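Capsid protein VP1 (Human polyomavirus 12, PDB 6Y5Z) probably forms the T=7 icosahedral outer shell of the virus, assembling as pentamers that build the capsid and take part in attachment to host cells. Local coordinates at residues F25-M30 with G261-F266; T124-A129 with C242-G247; A89-T94 with N267-K272. All blocks are in the same frame, centred on the assembly; numbering follows the deposited sequence. Where two conformers were deposited one is given.

Contact 1: residues F25-M30 with G261-F266; sequences FLNPRM and GLPRYF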
loop_
_atom_site.group_PDB
_atom_site.type_symbol
_atom_site.label_atom_id
_atom_site.label_comp_id
_atom_site.label_asym_id
_atom_site.label_seq_id
_atom_site.Cartn_x
_atom_site.Cartn_y
_atom_site.Cartn_z
ATOM N N PHE D 25 -11.093 -0.781 -27.990
ATOM C CA PHE D 25 -10.978 -1.879 -27.002
ATOM C C PHE D 25 -10.021 -2.906 -27.612
ATOM O O PHE D 25 -10.187 -3.239 -28.786
ATOM C CB PHE D 25 -12.342 -2.490 -26.682
ATOM C CG PHE D 25 -13.307 -1.662 -25.855
ATOM C CD1 PHE D 25 -13.275 -1.696 -24.472
ATOM C CD2 PHE D 25 -14.304 -0.921 -26.465
ATOM C CE1 PHE D 25 -14.207 -0.985 -23.720
ATOM C CE2 PHE D 25 -15.233 -0.205 -25.719
ATOM C CZ PHE D 25 -15.187 -0.245 -24.347
ATOM N N LEU D 26 -9.018 -3.349 -26.863
ATOM C CA LEU D 26 -8.162 -4.504 -27.218
ATOM C C LEU D 26 -8.591 -5.696 -26.369
ATOM O O LEU D 26 -8.535 -5.604 -25.142
ATOM C CB LEU D 26 -6.688 -4.146 -27.032
ATOM C CG LEU D 26 -6.051 -3.400 -28.203
ATOM C CD1 LEU D 26 -6.750 -2.087 -28.513
ATOM C CD2 LEU D 26 -4.574 -3.167 -27.942
ATOM N N ASN D 27 -9.004 -6.787 -27.007
ATOM C CA ASN D 27 -9.367 -8.028 -26.295
ATOM C C ASN D 27 -8.092 -8.739 -25.877
ATOM O O ASN D 27 -7.057 -8.684 -26.556
ATOM C CB ASN D 27 -10.280 -8.919 -27.136
ATOM C CG ASN D 27 -11.702 -8.420 -27.087
ATOM O OD1 ASN D 27 -12.171 -8.042 -26.022
ATOM N ND2 ASN D 27 -12.352 -8.360 -28.239
ATOM N N PRO D 28 -8.153 -9.420 -24.720
ATOM C CA PRO D 28 -7.002 -10.150 -24.212
ATOM C C PRO D 28 -6.698 -11.378 -25.087
ATOM O O PRO D 28 -7.590 -11.920 -25.751
ATOM C CB PRO D 28 -7.438 -10.545 -22.795
ATOM C CG PRO D 28 -8.906 -10.655 -22.883
ATOM C CD PRO D 28 -9.349 -9.620 -23.893
ATOM N N ARG D 29 -5.417 -11.726 -25.127
ATOM C CA ARG D 29 -4.897 -12.901 -25.861
ATOM C C ARG D 29 -4.237 -13.820 -24.838
ATOM O O ARG D 29 -3.021 -13.790 -24.713
ATOM C CB ARG D 29 -3.967 -12.419 -26.979
ATOM C CG ARG D 29 -4.636 -11.444 -27.940
ATOM C CD ARG D 29 -5.686 -12.155 -28.781
ATOM N NE ARG D 29 -6.431 -11.275 -29.653
ATOM C CZ ARG D 29 -7.740 -11.056 -29.628
ATOM N NH1 ARG D 29 -8.509 -11.536 -28.664
ATOM N NH2 ARG D 29 -8.261 -10.243 -30.532
ATOM N N MET D 30 -5.036 -14.604 -24.123
ATOM C CA MET D 30 -4.555 -15.416 -22.989
ATOM C C MET D 30 -4.153 -16.823 -23.426
ATOM O O MET D 30 -3.755 -17.584 -22.573
ATOM C CB MET D 30 -5.650 -15.502 -21.936
ATOM C CG MET D 30 -5.919 -14.152 -21.284
ATOM S SD MET D 30 -4.516 -13.550 -20.267
ATOM C CE MET D 30 -3.822 -12.285 -21.317
ATOM N N GLY D 261 -7.594 -13.252 -18.470
ATOM C CA GLY D 261 -7.273 -11.867 -18.848
ATOM C C GLY D 261 -8.539 -11.052 -19.055
ATOM O O GLY D 261 -9.627 -11.627 -19.180
ATOM N N LEU D 262 -8.413 -9.730 -19.094
ATOM C CA LEU D 262 -9.566 -8.825 -19.295
ATOM C C LEU D 262 -9.216 -7.845 -20.397
ATOM O O LEU D 262 -8.048 -7.511 -20.639
ATOM C CB LEU D 262 -9.914 -8.093 -17.988
ATOM C CG LEU D 262 -10.584 -8.942 -16.907
ATOM C CD1 LEU D 262 -10.775 -8.130 -15.632
ATOM C CD2 LEU D 262 -11.912 -9.507 -17.391
ATOM N N PRO D 263 -10.242 -7.329 -21.092
ATOM C CA PRO D 263 -10.032 -6.348 -22.148
ATOM C C PRO D 263 -9.623 -4.993 -21.585
ATOM O O PRO D 263 -9.939 -4.695 -20.455
ATOM C CB PRO D 263 -11.383 -6.198 -22.854
ATOM C CG PRO D 263 -12.309 -7.154 -22.146
ATOM C CD PRO D 263 -11.656 -7.631 -20.879
ATOM N N ARG D 264 -8.971 -4.203 -22.423
ATOM C CA ARG D 264 -8.573 -2.832 -22.078
ATOM C C ARG D 264 -9.155 -1.856 -23.093
ATOM O O ARG D 264 -8.996 -2.055 -24.310
ATOM C CB ARG D 264 -7.049 -2.736 -22.007
ATOM C CG ARG D 264 -6.527 -1.340 -21.718
ATOM C CD ARG D 264 -5.022 -1.334 -21.537
ATOM N NE ARG D 264 -4.522 -1.922 -20.290
ATOM C CZ ARG D 264 -4.307 -1.269 -19.150
ATOM N NH1 ARG D 264 -3.817 -1.909 -18.097
ATOM N NH2 ARG D 264 -4.620 0.016 -19.052
ATOM N N TYR D 265 -9.697 -0.770 -22.572
ATOM C CA TYR D 265 -10.145 0.408 -23.340
ATOM C C TYR D 265 -9.041 1.456 -23.386
ATOM O O TYR D 265 -8.343 1.695 -22.359
ATOM C CB TYR D 265 -11.363 1.016 -22.657
ATOM C CG TYR D 265 -11.904 2.260 -23.292
ATOM C CD1 TYR D 265 -12.602 2.220 -24.484
ATOM C CD2 TYR D 265 -11.697 3.488 -22.694
ATOM C CE1 TYR D 265 -13.098 3.384 -25.061
ATOM C CE2 TYR D 265 -12.233 4.650 -23.225
ATOM C CZ TYR D 265 -12.897 4.605 -24.429
ATOM O OH TYR D 265 -13.398 5.798 -24.902
ATOM N N PHE D 266 -8.958 2.145 -24.517
ATOM C CA PHE D 266 -8.080 3.311 -24.738
ATOM C C PHE D 266 -8.907 4.437 -25.334
ATOM O O PHE D 266 -9.645 4.186 -26.305
ATOM C CB PHE D 266 -6.950 3.027 -25.726
ATOM C CG PHE D 266 -5.966 1.954 -25.328
ATOM C CD1 PHE D 266 -6.285 0.601 -25.413
ATOM C CD2 PHE D 266 -4.679 2.298 -24.960
ATOM C CE1 PHE D 266 -5.345 -0.369 -25.102
ATOM C CE2 PHE D 266 -3.740 1.324 -24.656
ATOM C CZ PHE D 266 -4.069 -0.010 -24.745
#
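Leu26 and Arg264 face each other as an antiparallel hydrogen-bonded pair, and their backbones exchange two bonds. Leu26 N donates to Arg264 O at 2.9 Å, almost straight at 164°. Arg264 N returns a bond to Leu26 O at 3.1 Å. Each of these carbonyls also receives a CA-H...O contact, Arg264 O from Phe25 and Leu26 O from Pro263. Next to this pair, Phe25 and Tyr265 meet edge to face. Tyr265 CD1 sits over the centre of the Phe25 ring, 3.6 Å from Phe25 CZ, with the ring planes at 52°. With CG anti to its backbone N (chi1 178°), Tyr265 sets CB and CD1 against the Phe25 ring; its OH bonds to Glu23. Leu26 lays its two methyl carbons against CE1 of Phe266, with CD2 at 4.1 Å from that atom. The strand pairing ends after Leu26. The Pro28 ring then packs on the Gly261-Pro263 backbone, and Met30 CG lies 3.4 Å from Gly261 N. The polar ends look elsewhere. Asn27 OD1 accepts from Leu168 N of a second subunit, while the Arg264 guanidinium reaches Asp244 and Thr94. The chemistry implies a division of labour: backbone bonds and apolar groups join the two segments, while the polar side chains tie the join to the surrounding sheet and to the adjoining subunit of the pentamer.

Contact 2: residues T124-A129 with C242-G247; sequences TYHMFA and CCDVMG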
loop_
_atom_site.group_PDB
_atom_site.type_symbol
_atom_site.label_atom_id
_atom_site.label_comp_id
_atom_site.label_asym_id
_atom_site.label_seq_id
_atom_site.Cartn_x
_atom_site.Cartn_y
_atom_site.Cartn_z
ATOM N N THR D 124 -0.367 -11.408 -11.345
ATOM C CA THR D 124 -0.974 -10.379 -12.206
ATOM C C THR D 124 0.117 -9.672 -12.995
ATOM O O THR D 124 1.248 -9.477 -12.520
ATOM C CB THR D 124 -1.832 -9.413 -11.395
ATOM O OG1 THR D 124 -1.015 -8.781 -10.435
ATOM C CG2 THR D 124 -2.962 -10.120 -10.695
ATOM N N TYR D 125 -0.223 -9.315 -14.219
ATOM C CA TYR D 125 0.695 -8.617 -15.136
ATOM C C TYR D 125 -0.159 -7.645 -15.945
ATOM O O TYR D 125 -1.046 -8.091 -16.697
ATOM C CB TYR D 125 1.431 -9.606 -16.034
ATOM C CG TYR D 125 2.446 -8.960 -16.925
ATOM C CD1 TYR D 125 3.709 -8.658 -16.438
ATOM C CD2 TYR D 125 2.145 -8.635 -18.232
ATOM C CE1 TYR D 125 4.654 -8.029 -17.226
ATOM C CE2 TYR D 125 3.097 -8.050 -19.046
ATOM C CZ TYR D 125 4.358 -7.765 -18.550
ATOM O OH TYR D 125 5.295 -7.150 -19.332
ATOM N N HIS D 126 0.053 -6.360 -15.713
ATOM C CA HIS D 126 -0.695 -5.288 -16.398
ATOM C C HIS D 126 0.316 -4.451 -17.149
ATOM O O HIS D 126 1.357 -4.101 -16.564
ATOM C CB HIS D 126 -1.496 -4.423 -15.445
ATOM C CG HIS D 126 -2.608 -5.157 -14.813
ATOM N ND1 HIS D 126 -3.741 -5.504 -15.511
ATOM C CD2 HIS D 126 -2.773 -5.609 -13.552
ATOM C CE1 HIS D 126 -4.552 -6.156 -14.707
ATOM N NE2 HIS D 126 -3.981 -6.225 -13.493
ATOM N N MET D 127 0.052 -4.171 -18.412
ATOM C CA MET D 127 0.869 -3.172 -19.113
ATOM C C MET D 127 0.034 -2.562 -20.236
ATOM O O MET D 127 -0.866 -3.224 -20.789
ATOM C CB MET D 127 2.165 -3.786 -19.646
ATOM C CG MET D 127 1.950 -4.724 -20.785
ATOM S SD MET D 127 2.070 -3.797 -22.307
ATOM C CE MET D 127 3.797 -3.348 -22.102
ATOM N N PHE D 128 0.295 -1.293 -20.496
ATOM C CA PHE D 128 -0.261 -0.666 -21.707
ATOM C C PHE D 128 0.774 0.293 -22.256
ATOM O O PHE D 128 1.683 0.759 -21.537
ATOM C CB PHE D 128 -1.587 0.031 -21.439
ATOM C CG PHE D 128 -1.481 1.285 -20.629
ATOM C CD1 PHE D 128 -1.450 1.232 -19.246
ATOM C CD2 PHE D 128 -1.451 2.524 -21.254
ATOM C CE1 PHE D 128 -1.367 2.404 -18.506
ATOM C CE2 PHE D 128 -1.400 3.685 -20.507
ATOM C CZ PHE D 128 -1.352 3.617 -19.135
ATOM N N ALA D 129 0.674 0.524 -23.554
ATOM C CA ALA D 129 1.575 1.436 -24.251
ATOM C C ALA D 129 0.795 2.140 -25.350
ATOM O O ALA D 129 -0.128 1.563 -25.933
ATOM C CB ALA D 129 2.776 0.724 -24.815
ATOM N N CYS D 242 -1.044 -3.870 -25.080
ATOM C CA CYS D 242 -1.360 -4.132 -23.655
ATOM C C CYS D 242 -1.264 -5.618 -23.351
ATOM O O CYS D 242 -1.196 -6.445 -24.271
ATOM C CB CYS D 242 -2.727 -3.586 -23.285
ATOM S SG CYS D 242 -4.098 -4.237 -24.274
ATOM N N CYS D 243 -1.273 -5.926 -22.062
ATOM C CA CYS D 243 -1.577 -7.264 -21.532
ATOM C C CYS D 243 -2.146 -7.051 -20.134
ATOM O O CYS D 243 -1.629 -6.188 -19.401
ATOM C CB CYS D 243 -0.326 -8.127 -21.505
ATOM S SG CYS D 243 -0.699 -9.832 -21.045
ATOM N N ASP D 244 -3.175 -7.798 -19.791
ATOM C CA ASP D 244 -3.858 -7.665 -18.488
ATOM C C ASP D 244 -4.258 -9.043 -17.985
ATOM O O ASP D 244 -5.434 -9.428 -18.085
ATOM C CB ASP D 244 -5.039 -6.708 -18.623
ATOM C CG ASP D 244 -4.561 -5.299 -18.905
ATOM O OD1 ASP D 244 -4.011 -4.679 -17.966
ATOM O OD2 ASP D 244 -4.688 -4.828 -20.087
ATOM N N VAL D 245 -3.275 -9.741 -17.422
ATOM C CA VAL D 245 -3.455 -11.057 -16.754
ATOM C C VAL D 245 -3.949 -10.795 -15.334
ATOM O O VAL D 245 -3.243 -10.099 -14.585
ATOM C CB VAL D 245 -2.145 -11.861 -16.705
ATOM C CG1 VAL D 245 -2.320 -13.135 -15.884
ATOM C CG2 VAL D 245 -1.649 -12.175 -18.109
ATOM N N MET D 246 -5.079 -11.384 -14.953
ATOM C CA MET D 246 -5.705 -11.174 -13.625
ATOM C C MET D 246 -5.368 -12.302 -12.654
ATOM O O MET D 246 -5.640 -12.140 -11.465
ATOM C CB MET D 246 -7.221 -11.088 -13.767
ATOM C CG MET D 246 -7.676 -9.922 -14.601
ATOM S SD MET D 246 -7.228 -8.329 -13.880
ATOM C CE MET D 246 -8.162 -8.332 -12.348
ATOM N N GLY D 247 -4.783 -13.400 -13.132
ATOM C CA GLY D 247 -4.458 -14.557 -12.298
ATOM C C GLY D 247 -4.904 -15.827 -12.967
ATOM O O GLY D 247 -5.066 -15.820 -14.218
#
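His126 and Asp244 form a side-chain pair across an antiparallel non-hydrogen-bonded position, crossing at about a right angle. His126 ND1 donates to Asp244 OD1 at 2.6 Å and 168°. The oxygen lies in the imidazole plane and uses its anti lone pair, although ring and carboxylate planes are 40° apart. The same oxygen accepts from Arg264, so this buried carboxylate probably stays charged. Met246 SD comes to another part of the imidazole edge, 3.5 Å from His126 CE1. The bend of the Met246 chain at chi2 and chi3 helps bring the sulfur there. On the other sheet face, Tyr125 holds CG anti to its backbone N (chi1 -176°), which turns the ring edge, not the face, to Cys243, with Tyr125 CD2 at 4.1 Å from Cys243 CB. The Cys243 sulfur is also at that edge. Four backbone bonds join Tyr125 to Val245 and Met127 to Cys243. In the beta-sandwich, strand 124-131 lies between strands 197-204 and 237-250. Tyr125 meets Phe215 of a third subunit, while Phe128 stacks on Phe200 and touches Thr94 of strand 83-96.

Contact 3: residues A89-T94 with N267-K272; sequences AVSVKT and NVQLRK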
loop_
_atom_site.group_PDB
_atom_site.type_symbol
_atom_site.label_atom_id
_atom_site.label_comp_id
_atom_site.label_asym_id
_atom_site.label_seq_id
_atom_site.Cartn_x
_atom_site.Cartn_y
_atom_site.Cartn_z
ATOM N N ALA D 89 0.208 12.240 -29.760
ATOM C CA ALA D 89 -0.618 11.694 -28.669
ATOM C C ALA D 89 -0.286 12.498 -27.405
ATOM O O ALA D 89 0.878 12.462 -26.974
ATOM C CB ALA D 89 -0.370 10.218 -28.504
ATOM N N VAL D 90 -1.275 13.218 -26.879
ATOM C CA VAL D 90 -1.116 14.153 -25.731
ATOM C C VAL D 90 -1.408 13.415 -24.427
ATOM O O VAL D 90 -0.678 13.612 -23.446
ATOM C CB VAL D 90 -2.042 15.367 -25.908
ATOM C CG1 VAL D 90 -2.032 16.284 -24.687
ATOM C CG2 VAL D 90 -1.680 16.118 -27.177
ATOM N N SER D 91 -2.407 12.540 -24.419
ATOM C CA SER D 91 -2.921 11.921 -23.181
ATOM C C SER D 91 -3.803 10.745 -23.547
ATOM O O SER D 91 -4.252 10.665 -24.696
ATOM C CB SER D 91 -3.642 12.949 -22.347
ATOM O OG SER D 91 -4.833 13.404 -22.986
ATOM N N VAL D 92 -4.032 9.872 -22.583
ATOM C CA VAL D 92 -4.908 8.704 -22.783
ATOM C C VAL D 92 -5.709 8.496 -21.515
ATOM O O VAL D 92 -5.152 8.669 -20.408
ATOM C CB VAL D 92 -4.110 7.457 -23.210
ATOM C CG1 VAL D 92 -2.986 7.112 -22.246
ATOM C CG2 VAL D 92 -5.041 6.282 -23.410
ATOM N N LYS D 93 -6.970 8.145 -21.680
ATOM C CA LYS D 93 -7.721 7.483 -20.598
ATOM C C LYS D 93 -7.783 6.003 -20.938
ATOM O O LYS D 93 -8.200 5.652 -22.052
ATOM C CB LYS D 93 -9.122 8.065 -20.464
ATOM C CG LYS D 93 -9.156 9.504 -19.989
ATOM C CD LYS D 93 -10.518 9.874 -19.456
ATOM C CE LYS D 93 -10.536 11.232 -18.800
ATOM N NZ LYS D 93 -11.927 11.727 -18.693
ATOM N N THR D 94 -7.312 5.173 -20.036
ATOM C CA THR D 94 -7.299 3.710 -20.272
ATOM C C THR D 94 -7.916 3.031 -19.065
ATOM O O THR D 94 -7.820 3.549 -17.941
ATOM C CB THR D 94 -5.891 3.204 -20.598
ATOM O OG1 THR D 94 -5.992 1.824 -20.974
ATOM C CG2 THR D 94 -4.929 3.361 -19.445
ATOM N N ASN D 267 -8.759 5.650 -24.800
ATOM C CA ASN D 267 -9.250 6.876 -25.476
ATOM C C ASN D 267 -8.083 7.845 -25.498
ATOM O O ASN D 267 -7.739 8.395 -24.442
ATOM C CB ASN D 267 -10.483 7.477 -24.807
ATOM C CG ASN D 267 -11.077 8.598 -25.640
ATOM O OD1 ASN D 267 -10.364 9.274 -26.358
ATOM N ND2 ASN D 267 -12.389 8.737 -25.637
ATOM N N VAL D 268 -7.496 8.009 -26.672
ATOM C CA VAL D 268 -6.264 8.822 -26.863
ATOM C C VAL D 268 -6.642 10.165 -27.459
ATOM O O VAL D 268 -7.358 10.203 -28.497
ATOM C CB VAL D 268 -5.227 8.094 -27.730
ATOM C CG1 VAL D 268 -3.962 8.919 -27.916
ATOM C CG2 VAL D 268 -4.900 6.736 -27.134
ATOM N N GLN D 269 -6.181 11.234 -26.819
ATOM C CA GLN D 269 -6.339 12.609 -27.341
ATOM C C GLN D 269 -5.124 12.925 -28.206
ATOM O O GLN D 269 -3.984 12.778 -27.723
ATOM C CB GLN D 269 -6.444 13.609 -26.194
ATOM C CG GLN D 269 -6.556 15.031 -26.687
ATOM C CD GLN D 269 -6.744 15.978 -25.527
ATOM O OE1 GLN D 269 -5.794 16.619 -25.079
ATOM N NE2 GLN D 269 -7.955 16.008 -24.987
ATOM N N LEU D 270 -5.355 13.302 -29.459
ATOM C CA LEU D 270 -4.252 13.679 -30.367
ATOM C C LEU D 270 -4.413 15.115 -30.827
ATOM O O LEU D 270 -5.540 15.618 -30.921
ATOM C CB LEU D 270 -4.183 12.720 -31.553
ATOM C CG LEU D 270 -3.967 11.271 -31.107
ATOM C CD1 LEU D 270 -5.221 10.456 -31.267
ATOM C CD2 LEU D 270 -2.803 10.631 -31.812
ATOM N N ARG D 271 -3.288 15.733 -31.132
ATOM C CA ARG D 271 -3.268 17.101 -31.685
ATOM C C ARG D 271 -2.294 17.143 -32.854
ATOM O O ARG D 271 -1.318 16.360 -32.915
ATOM C CB ARG D 271 -2.926 18.112 -30.591
ATOM C CG ARG D 271 -1.476 18.061 -30.156
ATOM C CD ARG D 271 -1.217 19.045 -29.028
ATOM N NE ARG D 271 0.103 18.803 -28.484
ATOM C CZ ARG D 271 0.514 19.207 -27.286
ATOM N NH1 ARG D 271 -0.281 19.935 -26.526
ATOM N NH2 ARG D 271 1.737 18.930 -26.877
ATOM N N LYS D 272 -2.524 18.061 -33.781
ATOM C CA LYS D 272 -1.602 18.226 -34.919
ATOM C C LYS D 272 -0.368 18.991 -34.441
ATOM O O LYS D 272 -0.515 20.043 -33.795
ATOM C CB LYS D 272 -2.301 18.969 -36.057
ATOM C CG LYS D 272 -3.498 18.230 -36.631
ATOM C CD LYS D 272 -4.163 19.016 -37.733
ATOM C CE LYS D 272 -5.455 18.383 -38.189
ATOM N NZ LYS D 272 -6.180 19.278 -39.119
HETATM O O HOH W 1 -5.295 15.970 -22.677
#
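Val90 N to Gln269 O and Gln269 N to Ser91 O, both 2.9 Å, are two of the four backbone bonds that join the antiparallel strands 89-94 and 267-272. Because Gln269 thus bonds to two successive residues, the register slips by one and makes a beta bulge in a jelly-roll capsid fold. Beyond it the pairing is regular, and Lys93 and Asn267 exchange the remaining two bonds. Val90 occupies the bulge, and its CB points toward the other strand. Its CG2 lies over one face of the Arg271 guanidinium, offset toward the rim and 3.5 Å from Arg271 NE. The Arg271 chain is extended from CG to NE, and it crosses Val90 at about a right angle. Its NE forms a salt bridge with Glu88, which would help fix the group that Val90 covers. The other Val90 methyl, CG1, is near the Gln269 amide oxygen. On one sheet face Ala89, Val92, Val268 and Leu270 make apolar contacts. Val268 has its two methyls spread between partners: CG1 meets Ala89 CB at 3.9 Å, and CG2 meets Val92 CG2 at 3.8 Å. Leu270 packs on Ile22 of the adjacent strand 9-26, and Val268 on Val130 of strand 124-131, which pairs with neither strand here. Ser91, Lys93, Asn267 and Gln269 occupy the other face. The polar ends of Asn267 and Gln269 both bond to Gln21 of strand 9-26, whereas Lys93 reaches the Asn217 carbonyl. Gln269 has its CG anti to the backbone N (chi1 178°), with an extended chain beyond, and its amide oxygen lies 4.0 Å from Ser91 OG. One water spans that gap, 2.6 Å from Ser91 OG, and donates to Gln269 OE1 at 2.5 Å.

All three contacts belong to one antiparallel sheet system of the VP1 fold. Contacts 1 and 3 share strand 257-276, which pairs with strand 9-26 in the first and strand 83-96 in the third. Contact 2 joins strands 124-131 and 237-250; the latter also neighbours strand 257-276. The chain order is 25-30, 89-94, 124-129, 242-247, 261-266, 267-272, and the last two run on without a break. The centres of contacts 1 and 2 are about 9 Å apart. Contact 3 has its centre about 18 Å from that of contact 1. Contacts 1 and 2 lie near the subunit centre and reach other pentamer subunits; contact 3 continues the same strand outward and is only partly buried.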